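Local structure of serine protease (Arthrobacter nicotinovorans, 3WY8) at residues F16-S21 against A51-F56; S124-G129 against L141-G146; I162-T167 against S198-P203. The protein probably cleaves peptide bonds as a trypsin-like serine protease with keratinolytic activity, this chain being the C-terminal protease part of a longer precursor. One frame throughout, in Å; residues are numbered along the deposited sequence.

Contact 1 of 3, residues F16-S21 against A51-F56; sequences FTLGGS and AYATNF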
loop_
_atom_site.group_PDB
_atom_site.type_symbol
_atom_site.label_atom_id
_atom_site.label_comp_id
_atom_site.label_asym_id
_atom_site.label_seq_id
_atom_site.Cartn_x
_atom_site.Cartn_y
_atom_site.Cartn_z
ATOM N N PHE A 16 -9.935 2.034 -8.036
ATOM C CA PHE A 16 -9.373 1.561 -9.300
ATOM C C PHE A 16 -10.254 0.606 -10.092
ATOM O O PHE A 16 -11.216 0.045 -9.563
ATOM C CB PHE A 16 -7.953 0.994 -9.103
ATOM C CG PHE A 16 -7.892 -0.284 -8.301
ATOM C CD1 PHE A 16 -7.651 -1.500 -8.933
ATOM C CD2 PHE A 16 -8.036 -0.267 -6.916
ATOM C CE1 PHE A 16 -7.575 -2.691 -8.204
ATOM C CE2 PHE A 16 -7.960 -1.454 -6.175
ATOM C CZ PHE A 16 -7.728 -2.666 -6.823
ATOM N N THR A 17 -9.932 0.468 -11.377
ATOM C CA THR A 17 -10.591 -0.486 -12.252
ATOM C C THR A 17 -9.542 -1.486 -12.719
ATOM O O THR A 17 -8.514 -1.103 -13.280
ATOM C CB THR A 17 -11.265 0.214 -13.454
ATOM O OG1 THR A 17 -12.199 1.191 -12.970
ATOM C CG2 THR A 17 -12.007 -0.790 -14.320
ATOM N N LEU A 18 -9.806 -2.764 -12.469
ATOM C CA LEU A 18 -8.870 -3.828 -12.805
ATOM C C LEU A 18 -9.639 -5.028 -13.342
ATOM O O LEU A 18 -10.564 -5.521 -12.695
ATOM C CB LEU A 18 -8.040 -4.223 -11.577
ATOM C CG LEU A 18 -6.977 -5.315 -11.740
ATOM C CD1 LEU A 18 -5.876 -4.882 -12.697
ATOM C CD2 LEU A 18 -6.392 -5.691 -10.384
ATOM N N GLY A 19 -9.255 -5.486 -14.531
ATOM C CA GLY A 19 -9.957 -6.583 -15.196
ATOM C C GLY A 19 -11.423 -6.257 -15.424
ATOM O O GLY A 19 -12.278 -7.151 -15.427
ATOM N N GLY A 20 -11.710 -4.966 -15.589
ATOM C CA GLY A 20 -13.059 -4.484 -15.861
ATOM C C GLY A 20 -13.964 -4.290 -14.655
ATOM O O GLY A 20 -15.124 -3.921 -14.814
ATOM N N SER A 21 -13.442 -4.530 -13.453
ATOM C CA SER A 21 -14.234 -4.391 -12.223
ATOM C C SER A 21 -13.688 -3.291 -11.318
ATOM O O SER A 21 -12.506 -2.948 -11.390
ATOM C CB SER A 21 -14.290 -5.714 -11.457
ATOM O OG SER A 21 -14.946 -6.714 -12.214
ATOM N N ALA A 51 -3.218 -8.135 -16.688
ATOM C CA ALA A 51 -3.196 -6.742 -17.088
ATOM C C ALA A 51 -3.023 -5.810 -15.894
ATOM O O ALA A 51 -3.371 -6.155 -14.761
ATOM C CB ALA A 51 -4.471 -6.397 -17.847
ATOM N N TYR A 52 -2.466 -4.636 -16.164
ATOM C CA TYR A 52 -2.466 -3.545 -15.204
ATOM C C TYR A 52 -3.843 -2.885 -15.150
ATOM O O TYR A 52 -4.644 -3.025 -16.078
ATOM C CB TYR A 52 -1.393 -2.517 -15.562
ATOM C CG TYR A 52 0.004 -2.940 -15.166
ATOM C CD1 TYR A 52 0.458 -2.767 -13.858
ATOM C CD2 TYR A 52 0.874 -3.509 -16.097
ATOM C CE1 TYR A 52 1.744 -3.149 -13.482
ATOM C CE2 TYR A 52 2.164 -3.899 -15.728
ATOM C CZ TYR A 52 2.589 -3.713 -14.419
ATOM O OH TYR A 52 3.858 -4.090 -14.042
ATOM N N ALA A 53 -4.112 -2.178 -14.052
ATOM C CA ALA A 53 -5.350 -1.422 -13.881
ATOM C C ALA A 53 -5.532 -0.405 -15.002
ATOM O O ALA A 53 -4.565 0.215 -15.442
ATOM C CB ALA A 53 -5.357 -0.722 -12.529
ATOM N N THR A 54 -6.771 -0.246 -15.456
ATOM C CA THR A 54 -7.083 0.692 -16.538
ATOM C C THR A 54 -7.378 2.102 -16.024
ATOM O O THR A 54 -7.316 3.073 -16.780
ATOM C CB THR A 54 -8.243 0.188 -17.418
ATOM O OG1 THR A 54 -9.357 -0.165 -16.589
ATOM C CG2 THR A 54 -7.803 -1.037 -18.228
ATOM N N ASN A 55 -7.702 2.204 -14.736
ATOM C CA ASN A 55 -7.840 3.489 -14.053
ATOM C C ASN A 55 -7.440 3.310 -12.599
ATOM O O ASN A 55 -7.744 2.282 -12.003
ATOM C CB ASN A 55 -9.271 4.030 -14.156
ATOM C CG ASN A 55 -9.348 5.537 -13.936
ATOM O OD1 ASN A 55 -10.115 6.015 -13.097
ATOM N ND2 ASN A 55 -8.545 6.292 -14.683
ATOM N N PHE A 56 -6.744 4.301 -12.048
ATOM C CA PHE A 56 -6.156 4.206 -10.708
ATOM C C PHE A 56 -6.108 5.608 -10.115
ATOM O O PHE A 56 -5.375 6.473 -10.606
ATOM C CB PHE A 56 -4.748 3.591 -10.809
ATOM C CG PHE A 56 -4.034 3.403 -9.485
ATOM C CD1 PHE A 56 -3.943 2.138 -8.907
ATOM C CD2 PHE A 56 -3.409 4.474 -8.847
ATOM C CE1 PHE A 56 -3.259 1.941 -7.704
ATOM C CE2 PHE A 56 -2.727 4.294 -7.639
ATOM C CZ PHE A 56 -2.651 3.020 -7.069
HETATM O O HOH W 1 -7.195 -4.280 -16.282
HETATM O O HOH W 2 -9.972 -2.899 -16.392
#

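Contact 2 of 3, residues S124-G129 against L141-G146; sequences SYKSFG and LKSCSG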
loop_
_atom_site.group_PDB
_atom_site.type_symbol
_atom_site.label_atom_id
_atom_site.label_comp_id
_atom_site.label_asym_id
_atom_site.label_seq_id
_atom_site.Cartn_x
_atom_site.Cartn_y
_atom_site.Cartn_z
ATOM N N SER A 124 9.182 -4.146 14.582
ATOM C CA SER A 124 7.858 -3.698 15.014
ATOM C C SER A 124 7.327 -2.658 14.037
ATOM O O SER A 124 8.093 -1.854 13.502
ATOM C CB SER A 124 7.918 -3.137 16.433
ATOM O OG SER A 124 8.214 -4.179 17.345
ATOM N N TYR A 125 6.013 -2.679 13.815
ATOM C CA TYR A 125 5.389 -1.861 12.782
ATOM C C TYR A 125 4.095 -1.213 13.240
ATOM O O TYR A 125 3.435 -1.695 14.158
ATOM C CB TYR A 125 5.044 -2.722 11.563
ATOM C CG TYR A 125 6.233 -3.235 10.796
ATOM C CD1 TYR A 125 6.820 -2.460 9.803
ATOM C CD2 TYR A 125 6.755 -4.503 11.051
ATOM C CE1 TYR A 125 7.914 -2.931 9.083
ATOM C CE2 TYR A 125 7.849 -4.983 10.342
ATOM C CZ TYR A 125 8.417 -4.189 9.358
ATOM O OH TYR A 125 9.494 -4.659 8.653
ATOM N N LYS A 126 3.744 -0.118 12.576
ATOM C CA LYS A 126 2.385 0.403 12.611
ATOM C C LYS A 126 1.894 0.475 11.166
ATOM O O LYS A 126 2.523 1.115 10.325
ATOM C CB LYS A 126 2.326 1.772 13.294
ATOM C CG LYS A 126 0.892 2.275 13.520
ATOM C CD LYS A 126 0.857 3.555 14.343
ATOM C CE LYS A 126 -0.577 4.008 14.572
ATOM N NZ LYS A 126 -0.695 5.177 15.497
ATOM N N SER A 127 0.794 -0.219 10.890
ATOM C CA SER A 127 0.219 -0.298 9.549
ATOM C C SER A 127 -1.057 0.521 9.462
ATOM O O SER A 127 -1.845 0.550 10.402
ATOM C CB SER A 127 -0.075 -1.752 9.181
ATOM O OG SER A 127 -0.975 -1.834 8.079
ATOM N N PHE A 128 -1.253 1.171 8.322
ATOM C CA PHE A 128 -2.415 2.022 8.095
ATOM C C PHE A 128 -3.214 1.559 6.892
ATOM O O PHE A 128 -2.671 0.936 5.989
ATOM C CB PHE A 128 -1.959 3.458 7.858
ATOM C CG PHE A 128 -1.388 4.123 9.074
ATOM C CD1 PHE A 128 -2.149 5.043 9.795
ATOM C CD2 PHE A 128 -0.087 3.849 9.492
ATOM C CE1 PHE A 128 -1.622 5.680 10.922
ATOM C CE2 PHE A 128 0.449 4.474 10.622
ATOM C CZ PHE A 128 -0.324 5.388 11.338
ATOM N N GLY A 129 -4.504 1.873 6.873
ATOM C CA GLY A 129 -5.320 1.587 5.701
ATOM C C GLY A 129 -6.733 2.113 5.798
ATOM O O GLY A 129 -7.135 2.664 6.827
ATOM N N LEU A 141 -9.495 6.431 7.887
ATOM C CA LEU A 141 -8.196 5.814 8.144
ATOM C C LEU A 141 -8.168 5.053 9.471
ATOM O O LEU A 141 -8.597 5.572 10.504
ATOM C CB LEU A 141 -7.105 6.892 8.149
ATOM C CG LEU A 141 -5.650 6.421 8.175
ATOM C CD1 LEU A 141 -5.291 5.670 6.891
ATOM C CD2 LEU A 141 -4.732 7.615 8.379
ATOM N N LYS A 142 -7.650 3.825 9.425
ATOM C CA LYS A 142 -7.471 2.990 10.609
ATOM C C LYS A 142 -6.032 2.513 10.672
ATOM O O LYS A 142 -5.293 2.626 9.689
ATOM C CB LYS A 142 -8.414 1.777 10.578
ATOM C CG LYS A 142 -9.882 2.116 10.323
ATOM C CD LYS A 142 -10.470 2.990 11.411
ATOM C CE LYS A 142 -11.946 3.229 11.168
ATOM N NZ LYS A 142 -12.495 4.247 12.120
ATOM N N SER A 143 -5.635 1.989 11.828
ATOM C CA SER A 143 -4.298 1.423 11.971
ATOM C C SER A 143 -4.271 0.141 12.795
ATOM O O SER A 143 -5.214 -0.165 13.537
ATOM C CB SER A 143 -3.330 2.454 12.560
ATOM O OG SER A 143 -3.648 2.749 13.909
ATOM N N CYS A 144 -3.187 -0.608 12.620
ATOM C CA CYS A 144 -2.841 -1.754 13.447
ATOM C C CYS A 144 -1.372 -1.621 13.812
ATOM O O CYS A 144 -0.623 -0.915 13.136
ATOM C CB CYS A 144 -3.020 -3.053 12.668
ATOM S SG CYS A 144 -4.693 -3.426 12.157
ATOM N N SER A 145 -0.951 -2.301 14.871
ATOM C CA SER A 145 0.459 -2.295 15.246
ATOM C C SER A 145 0.871 -3.597 15.923
ATOM O O SER A 145 0.049 -4.277 16.548
ATOM C CB SER A 145 0.783 -1.093 16.137
ATOM O OG SER A 145 0.163 -1.222 17.405
ATOM N N GLY A 146 2.144 -3.941 15.784
ATOM C CA GLY A 146 2.698 -5.091 16.487
ATOM C C GLY A 146 4.068 -5.491 15.991
ATOM O O GLY A 146 4.662 -4.818 15.142
#

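Contact 3 of 3, residues I162-T167 against S198-P203; sequences IPCNMT and STMYGP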
loop_
_atom_site.group_PDB
_atom_site.type_symbol
_atom_site.label_atom_id
_atom_site.label_comp_id
_atom_site.label_asym_id
_atom_site.label_seq_id
_atom_site.Cartn_x
_atom_site.Cartn_y
_atom_site.Cartn_z
ATOM N N ILE A 162 1.425 -9.164 11.446
ATOM C CA ILE A 162 1.198 -8.473 12.718
ATOM C C ILE A 162 -0.270 -8.632 13.115
ATOM O O ILE A 162 -1.127 -8.800 12.245
ATOM C CB ILE A 162 1.578 -6.959 12.662
ATOM C CG1 ILE A 162 0.777 -6.217 11.581
ATOM C CG2 ILE A 162 3.083 -6.782 12.462
ATOM C CD1 ILE A 162 0.877 -4.704 11.670
ATOM N N PRO A 163 -0.573 -8.593 14.428
ATOM C CA PRO A 163 -1.980 -8.639 14.823
ATOM C C PRO A 163 -2.706 -7.414 14.273
ATOM O O PRO A 163 -2.195 -6.296 14.379
ATOM C CB PRO A 163 -1.915 -8.590 16.354
ATOM C CG PRO A 163 -0.562 -9.119 16.681
ATOM C CD PRO A 163 0.316 -8.566 15.603
ATOM N N CYS A 164 -3.875 -7.634 13.676
ATOM C CA CYS A 164 -4.576 -6.588 12.936
ATOM C C CYS A 164 -6.004 -7.005 12.628
ATOM O O CYS A 164 -6.248 -8.159 12.263
ATOM C CB CYS A 164 -3.841 -6.304 11.620
ATOM S SG CYS A 164 -4.428 -4.855 10.708
ATOM N N ASN A 165 -6.937 -6.063 12.758
ATOM C CA ASN A 165 -8.350 -6.318 12.454
ATOM C C ASN A 165 -8.829 -5.680 11.149
ATOM O O ASN A 165 -10.016 -5.759 10.816
ATOM C CB ASN A 165 -9.248 -5.870 13.623
ATOM C CG ASN A 165 -9.297 -4.349 13.798
ATOM O OD1 ASN A 165 -8.449 -3.617 13.292
ATOM N ND2 ASN A 165 -10.301 -3.873 14.538
ATOM N N MET A 166 -7.915 -5.043 10.416
ATOM C CA MET A 166 -8.287 -4.351 9.184
ATOM C C MET A 166 -8.702 -5.332 8.089
ATOM O O MET A 166 -8.123 -6.408 7.947
ATOM C CB MET A 166 -7.164 -3.430 8.704
ATOM C CG MET A 166 -6.966 -2.218 9.608
ATOM S SD MET A 166 -6.036 -0.884 8.833
ATOM C CE MET A 166 -4.424 -1.656 8.649
ATOM N N THR A 167 -9.718 -4.944 7.329
ATOM C CA THR A 167 -10.366 -5.837 6.376
ATOM C C THR A 167 -10.119 -5.381 4.940
ATOM O O THR A 167 -9.421 -4.389 4.709
ATOM C CB THR A 167 -11.878 -5.886 6.632
ATOM O OG1 THR A 167 -12.409 -4.557 6.561
ATOM C CG2 THR A 167 -12.179 -6.484 8.010
ATOM N N SER A 198 -7.453 -12.095 12.100
ATOM C CA SER A 198 -6.897 -11.278 13.176
ATOM C C SER A 198 -5.398 -11.005 12.988
ATOM O O SER A 198 -4.752 -10.427 13.864
ATOM C CB SER A 198 -7.162 -11.941 14.530
ATOM O OG SER A 198 -6.570 -13.226 14.573
ATOM N N THR A 199 -4.862 -11.417 11.840
ATOM C CA THR A 199 -3.472 -11.127 11.465
ATOM C C THR A 199 -3.427 -10.575 10.039
ATOM O O THR A 199 -4.121 -11.078 9.156
ATOM C CB THR A 199 -2.588 -12.400 11.561
ATOM O OG1 THR A 199 -2.652 -12.926 12.892
ATOM C CG2 THR A 199 -1.134 -12.090 11.223
ATOM N N MET A 200 -2.636 -9.521 9.834
ATOM C CA MET A 200 -2.387 -8.978 8.500
ATOM C C MET A 200 -0.965 -9.326 8.071
ATOM O O MET A 200 -0.023 -9.093 8.818
ATOM C CB MET A 200 -2.555 -7.456 8.498
ATOM C CG MET A 200 -2.205 -6.791 7.168
ATOM S SD MET A 200 -3.453 -7.117 5.930
ATOM C CE MET A 200 -4.754 -6.020 6.505
ATOM N N TYR A 201 -0.825 -9.866 6.864
ATOM C CA TYR A 201 0.486 -10.190 6.311
ATOM C C TYR A 201 0.920 -9.196 5.248
ATOM O O TYR A 201 0.102 -8.713 4.461
ATOM C CB TYR A 201 0.502 -11.610 5.746
ATOM C CG TYR A 201 0.461 -12.639 6.834
ATOM C CD1 TYR A 201 1.637 -13.064 7.451
ATOM C CD2 TYR A 201 -0.752 -13.163 7.279
ATOM C CE1 TYR A 201 1.608 -13.989 8.482
ATOM C CE2 TYR A 201 -0.790 -14.104 8.307
ATOM C CZ TYR A 201 0.397 -14.505 8.900
ATOM O OH TYR A 201 0.382 -15.431 9.920
ATOM N N GLY A 202 2.218 -8.897 5.255
ATOM C CA GLY A 202 2.840 -8.031 4.261
ATOM C C GLY A 202 4.132 -8.641 3.754
ATOM O O GLY A 202 4.842 -9.315 4.513
ATOM N N PRO A 203 4.461 -8.407 2.472
ATOM C CA PRO A 203 5.666 -9.010 1.900
ATOM C C PRO A 203 6.960 -8.390 2.427
ATOM O O PRO A 203 6.985 -7.226 2.849
ATOM C CB PRO A 203 5.529 -8.713 0.405
ATOM C CG PRO A 203 4.722 -7.475 0.354
ATOM C CD PRO A 203 3.728 -7.610 1.474
#

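Contact 1 of 3, residues F16-S21 against A51-F56
Leu-18 leans over Ala-51 and Ala-53 where strands 11-18 and 55-60 pair to close a six-stranded antiparallel barrel, one of the two beta domains of the trypsin-like fold. From CB the side chain steps to CG, anti to the backbone N (chi1 -179°), which sends CD1 across toward 51-53. There the CD1 methyl rests 3.5 Å from Ala-51 O and equally near Ala-53 N, and it touches Ala-53 CB as well. CD2, the other branch of the fork, lies at the edge of the Phe-16 ring, in its plane. Phe-16 CB in turn packs on Phe-56 CD1 at 4.2 Å, while Phe-56 reaches inward to Ala-96 and Met-98 of strand 94-98. Two backbone bonds join the two segments: Thr-17 N to Asn-55 O, 2.9 Å, and Thr-54 N to Thr-17 O, also 2.9 Å but more bent (143° at the hydrogen). Beside them the Thr-17 CG2 methyl meets Thr-54 OG1 at 3.5 Å, and Thr-17 OG1 bonds to Asn-22. Beyond Leu-18 the chain reverses in a type I' turn through Gly-19 and Gly-20, both with positive phi, and water takes over from direct bonding. One water accepts from Gly-19 N and donates to Tyr-52 O; a second accepts from Gly-20 N at 2.8 Å and bonds Thr-54 OG1 at 2.8 Å.

Contact 2 of 3, residues S124-G129 against L141-G146
Ser-143 sets its CB over one face of the Phe-128 ring, a CH-pi contact 4.1 Å from the centroid and 18° off the ring normal. The two residues form a non-hydrogen-bonded antiparallel pair of strands 124-129 and 142-150, in the sheet of the second beta domain of this trypsin-like fold. Leu-141 crosses the same ring obliquely, its CD2 3.9 Å from Phe-128 CD1, and its other methyl, CD1, turns to Gly-129 O. Lys-126 projects from the same side of the sheet, CG anti to the backbone N (chi1 -172°) and the rest extended, which brings CE alongside Ser-143, 3.4 Å from Ser-143 OG. Both polar ends converge on Glu-5 OE2: Lys-126 NZ in a salt bridge, Ser-143 OG in a hydrogen bond. On the opposite face Tyr-125, Ser-127 and Cys-144 point toward other partners, with Ser-127 OG held by Asn-189 and Cys-144 in a disulfide with Cys-164. Six backbone bonds join the strands, among them Ser-127 N to Cys-144 O at 2.7 Å and Lys-142 N to Gly-129 O at 2.9 Å, the latter nearly straight (171°). With both partners on OE2, Glu-5 is probably held ionised, tying the chain just after strand 3-4 to this pair.

Contact 3 of 3, residues I162-T167 against S198-P203
Met-200 presses its CB against Cys-164 CB at 3.6 Å, the tight centre of the contact, and the neighbouring Cys-164 SG is only slightly farther from the same carbon. That sulfur closes the disulfide with Cys-144 of strand 142-150. Met-200 CG lies opposite the backbone N (chi1 175°), and the chain then bends at chi2 and chi3. The two bends bring the CE methyl back toward 162-167, where it lies 3.7 Å from Met-166 O and also touches Met-166 CB. Met-166 itself packs on Cys-144 and Ser-127, and the sulfur-bearing side chains of Cys-144, Cys-164, Met-166 and Met-200 cluster, buried, on one face of the sheet. Strands 160-163 and 199-202 are antiparallel neighbours in this curled sheet, which belongs to the second beta domain of a trypsin-like protease. Ile-162 and Met-200 form a hydrogen-bonded pair in it: Met-200 N gives to Ile-162 O at 2.9 Å, nearly along the carbonyl axis, and Ile-162 N gives to Met-200 O at 3.0 Å. The CG2 methyl of Thr-199 lies against the same Ile-162 O, 3.4 Å away, although Thr-199 CB is directed away from the other strand. Toward Pro-163 and Ser-198 the packing thins out and both residues are exposed to solvent. Here the CB atoms of Pro-163 and Ser-198 lead away from the facing segment, and Pro-163 brings little more than its CA and CB near Ser-198 O. That oxygen still accepts a straight bond from Cys-164 N, 2.9 Å long with 170° at the hydrogen, but the donor sits above the carbonyl plane and off the lone pairs.

Overall arrangement
Contacts 2 and 3 belong to one sheet, in which strands 142-150 and 160-163 are neighbours; their centres lie 9 Å apart. The Cys-144 SG to Cys-164 SG disulfide, 2.1 Å, bonds them covalently, and Met-166 CE packs 3.5 Å from Ser-127 OG. Contact 1 sits in the other domain, the barrel, on the opposite side of the chain's centre from contact 2; the centres of contacts 1 and 3 are 25 Å apart and their nearest atoms about 11 Å. His-43, Asp-92 and Ser-171 have the geometry of a catalytic triad, probably the active site. Phe-16 of contact 1 and Met-200 of contact 3 each come near this group without touching it.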